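Local atomic coordinates of beta-galactosidase/beta-glucuronidase (Faecalibacterium prausnitzii L2-6, PDB entry 6MVF), a protein that binds flavin mononucleotide and belongs to glycosyl hydrolase family 2, probably acting as a beta-glucuronidase that hydrolyses beta-glucuronides. Residues 605-610 / 623-628. Residues are numbered along the deposited sequence; the frame is centred on the assembly and turned at random.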
ATOM      1  N   ASP A 605      13.983  34.739 -17.862  1.00 31.93           N
ATOM      2  CA  ASP A 605      14.952  35.722 -18.321  1.00 29.80           C
ATOM      3  C   ASP A 605      14.807  37.081 -17.649  1.00 30.14           C
ATOM      4  O   ASP A 605      15.662  37.948 -17.851  1.00 31.13           O
ATOM      5  CB  ASP A 605      14.858  35.881 -19.836  1.00 31.19           C
ATOM      6  CG  ASP A 605      15.165  34.598 -20.571  1.00 37.30           C
ATOM      7  OD1 ASP A 605      16.110  33.881 -20.143  1.00 35.84           O
ATOM      8  OD2 ASP A 605      14.448  34.310 -21.567  1.00 41.24           O
ATOM      9  N   THR A 606      13.775  37.292 -16.843  1.00 26.35           N
ATOM     10  CA  THR A 606      13.596  38.569 -16.179  1.00 27.63           C
ATOM     11  C   THR A 606      13.303  38.317 -14.714  1.00 31.81           C
ATOM     12  O   THR A 606      12.411  37.530 -14.383  1.00 29.37           O
ATOM     13  CB  THR A 606      12.487  39.393 -16.817  1.00 28.73           C
ATOM     14  OG1 THR A 606      12.835  39.652 -18.189  1.00 33.35           O
ATOM     15  CG2 THR A 606      12.337  40.722 -16.078  1.00 23.23           C
ATOM     16  N   VAL A 607      14.082  38.972 -13.852  1.00 31.64           N
ATOM     17  CA  VAL A 607      14.001  38.830 -12.410  1.00 29.64           C
ATOM     18  C   VAL A 607      13.872  40.229 -11.837  1.00 32.27           C
ATOM     19  O   VAL A 607      14.612  41.140 -12.233  1.00 29.20           O
ATOM     20  CB  VAL A 607      15.238  38.104 -11.832  1.00 34.22           C
ATOM     21  CG1 VAL A 607      15.340  38.282 -10.294  1.00 29.77           C
ATOM     22  CG2 VAL A 607      15.226  36.619 -12.212  1.00 24.44           C
ATOM     23  N   THR A 608      12.915  40.407 -10.931  1.00 33.32           N
ATOM     24  CA  THR A 608      12.807  41.618 -10.131  1.00 34.58           C
ATOM     25  C   THR A 608      13.104  41.256  -8.691  1.00 31.22           C
ATOM     26  O   THR A 608      12.505  40.323  -8.159  1.00 30.91           O
ATOM     27  CB  THR A 608      11.421  42.260 -10.245  1.00 34.26           C
ATOM     28  OG1 THR A 608      11.290  42.886 -11.525  1.00 36.73           O
ATOM     29  CG2 THR A 608      11.232  43.314  -9.180  1.00 32.34           C
ATOM     30  N   LEU A 609      14.033  41.986  -8.070  1.00 33.46           N
ATOM     31  CA  LEU A 609      14.427  41.752  -6.689  1.00 30.99           C
ATOM     32  C   LEU A 609      13.775  42.769  -5.759  1.00 33.28           C
ATOM     33  O   LEU A 609      13.677  43.955  -6.083  1.00 32.69           O
ATOM     34  CB  LEU A 609      15.947  41.817  -6.535  1.00 29.76           C
ATOM     35  CG  LEU A 609      16.418  41.298  -5.171  1.00 36.08           C
ATOM     36  CD1 LEU A 609      15.956  39.825  -4.926  1.00 24.86           C
ATOM     37  CD2 LEU A 609      17.924  41.453  -5.039  1.00 32.33           C
ATOM     38  N   TYR A 610      13.344  42.304  -4.594  1.00 33.25           N
ATOM     39  CA  TYR A 610      12.776  43.171  -3.576  1.00 33.81           C
ATOM     40  C   TYR A 610      13.517  43.002  -2.258  1.00 33.57           C
ATOM     41  O   TYR A 610      13.946  41.898  -1.903  1.00 34.58           O
ATOM     42  CB  TYR A 610      11.294  42.879  -3.344  1.00 33.17           C
ATOM     43  CG  TYR A 610      10.408  43.196  -4.507  1.00 29.44           C
ATOM     44  CD1 TYR A 610      10.042  42.204  -5.419  1.00 32.40           C
ATOM     45  CD2 TYR A 610       9.914  44.480  -4.688  1.00 33.94           C
ATOM     46  CE1 TYR A 610       9.221  42.487  -6.491  1.00 29.66           C
ATOM     47  CE2 TYR A 610       9.092  44.779  -5.761  1.00 37.40           C
ATOM     48  CZ  TYR A 610       8.750  43.776  -6.657  1.00 34.11           C
ATOM     49  OH  TYR A 610       7.928  44.080  -7.705  1.00 35.68           O
ATOM     50  N   ARG A 623      20.160  33.437 -17.215  1.00 30.68           N
ATOM     51  CA  ARG A 623      20.397  32.468 -16.129  1.00 27.01           C
ATOM     52  C   ARG A 623      20.942  33.076 -14.835  1.00 31.86           C
ATOM     53  O   ARG A 623      20.408  32.792 -13.759  1.00 31.31           O
ATOM     54  CB  ARG A 623      21.334  31.350 -16.581  1.00 24.16           C
ATOM     55  CG  ARG A 623      20.912  30.653 -17.878  1.00 29.49           C
ATOM     56  CD  ARG A 623      19.553  30.012 -17.743  1.00 27.55           C
ATOM     57  NE  ARG A 623      19.146  29.365 -18.983  1.00 30.91           N
ATOM     58  CZ  ARG A 623      17.996  29.600 -19.608  1.00 31.83           C
ATOM     59  NH1 ARG A 623      17.126  30.467 -19.111  1.00 34.60           N
ATOM     60  NH2 ARG A 623      17.714  28.960 -20.724  1.00 32.68           N
ATOM     61  N   VAL A 624      21.991  33.898 -14.908  1.00 24.28           N
ATOM     62  CA  VAL A 624      22.623  34.485 -13.734  1.00 24.25           C
ATOM     63  C   VAL A 624      22.275  35.967 -13.668  1.00 29.94           C
ATOM     64  O   VAL A 624      22.424  36.691 -14.654  1.00 35.04           O
ATOM     65  CB  VAL A 624      24.144  34.272 -13.763  1.00 26.67           C
ATOM     66  CG1 VAL A 624      24.791  34.878 -12.549  1.00 26.26           C
ATOM     67  CG2 VAL A 624      24.455  32.782 -13.853  1.00 26.69           C
ATOM     68  N   PHE A 625      21.806  36.410 -12.501  1.00 31.75           N
ATOM     69  CA  PHE A 625      21.405  37.787 -12.234  1.00 27.77           C
ATOM     70  C   PHE A 625      22.132  38.261 -10.981  1.00 34.39           C
ATOM     71  O   PHE A 625      22.121  37.565  -9.964  1.00 34.45           O
ATOM     72  CB  PHE A 625      19.892  37.891 -12.008  1.00 29.38           C
ATOM     73  CG  PHE A 625      19.061  37.301 -13.111  1.00 28.76           C
ATOM     74  CD1 PHE A 625      18.891  35.943 -13.214  1.00 25.66           C
ATOM     75  CD2 PHE A 625      18.419  38.124 -14.034  1.00 29.05           C
ATOM     76  CE1 PHE A 625      18.121  35.406 -14.238  1.00 29.51           C
ATOM     77  CE2 PHE A 625      17.653  37.595 -15.050  1.00 25.36           C
ATOM     78  CZ  PHE A 625      17.502  36.239 -15.155  1.00 24.95           C
ATOM     79  N   LYS A 626      22.759  39.435 -11.034  1.00 33.97           N
ATOM     80  CA  LYS A 626      23.457  39.976  -9.873  1.00 36.23           C
ATOM     81  C   LYS A 626      22.898  41.354  -9.536  1.00 34.95           C
ATOM     82  O   LYS A 626      22.809  42.224 -10.404  1.00 40.50           O
ATOM     83  CB  LYS A 626      24.966  40.039 -10.129  1.00 36.32           C
ATOM     84  CG  LYS A 626      25.542  38.721 -10.631  1.00 41.58           C
ATOM     85  CD  LYS A 626      27.018  38.837 -11.049  1.00 44.52           C
ATOM     86  CE  LYS A 626      27.387  37.700 -12.009  1.00 55.18           C
ATOM     87  NZ  LYS A 626      28.744  37.102 -11.785  1.00 54.92           N
ATOM     88  N   PHE A 627      22.506  41.546  -8.283  1.00 31.97           N
ATOM     89  CA  PHE A 627      21.958  42.814  -7.811  1.00 34.31           C
ATOM     90  C   PHE A 627      22.835  43.360  -6.694  1.00 35.74           C
ATOM     91  O   PHE A 627      23.316  42.603  -5.842  1.00 38.14           O
ATOM     92  CB  PHE A 627      20.520  42.654  -7.284  1.00 32.07           C
ATOM     93  CG  PHE A 627      19.548  42.114  -8.288  1.00 30.99           C
ATOM     94  CD1 PHE A 627      19.477  40.744  -8.539  1.00 30.47           C
ATOM     95  CD2 PHE A 627      18.690  42.969  -8.969  1.00 26.16           C
ATOM     96  CE1 PHE A 627      18.574  40.230  -9.452  1.00 28.81           C
ATOM     97  CE2 PHE A 627      17.776  42.468  -9.891  1.00 28.83           C
ATOM     98  CZ  PHE A 627      17.714  41.090 -10.127  1.00 31.27           C
ATOM     99  N   ASP A 628      23.055  44.667  -6.694  1.00 35.59           N
ATOM    100  CA  ASP A 628      23.759  45.322  -5.600  1.00 38.48           C
ATOM    101  C   ASP A 628      22.714  45.892  -4.663  1.00 35.41           C
ATOM    102  O   ASP A 628      21.931  46.763  -5.061  1.00 36.55           O
ATOM    103  CB  ASP A 628      24.690  46.423  -6.099  1.00 39.31           C
ATOM    104  CG  ASP A 628      26.096  45.919  -6.347  1.00 62.65           C
ATOM    105  OD1 ASP A 628      26.736  45.464  -5.360  1.00 63.36           O
ATOM    106  OD2 ASP A 628      26.545  45.955  -7.526  1.00 62.11           O
TER
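Val607 faces Phe625 and Leu609 faces Phe627 across two strands that run the same way, their axes inclined by 26° and 8.7 Å apart at closest approach, too far for backbone pairing. This is the core of a beta sandwich in the DUF4982 region: strand 606-611 belongs to one sheet, between strands 635-641 and 614-620, and strand 624-629 to the other, beside strand 596-602. The side chains of Val607 and Leu609 also touch Ala640, while Phe625 reaches Ser602.

The two valine branches part company. CG2 sits almost on the normal of the Phe625 ring, 3.6 Å from its centroid, a CH-pi contact over one face; CG1, anti to the backbone N (chi1 165°), turns instead to Phe627, where it lies 3.7 Å from CZ. At the rim of the Phe625 ring, near its plane, the carbonyl O of Asp605 comes within 3.5 Å of CE2. With Phe625 cut back to an alanine, Val607 CG2 is likely to lose the ring face it rests on, opening a gap between the sheets.

Just before the two strands start, Arg623 bends at chi2 and brings NH1 to 3.7 Å from OD1 of Asp605, a long salt bridge, with carboxylate and guanidinium planes 19° apart. At the other end of the contact, Leu609 meets Phe627 twice: CB stands over the middle of the ring, 3.8 Å from its centroid, and the CD2 methyl lies 3.6 Å from CB of the phenylalanine.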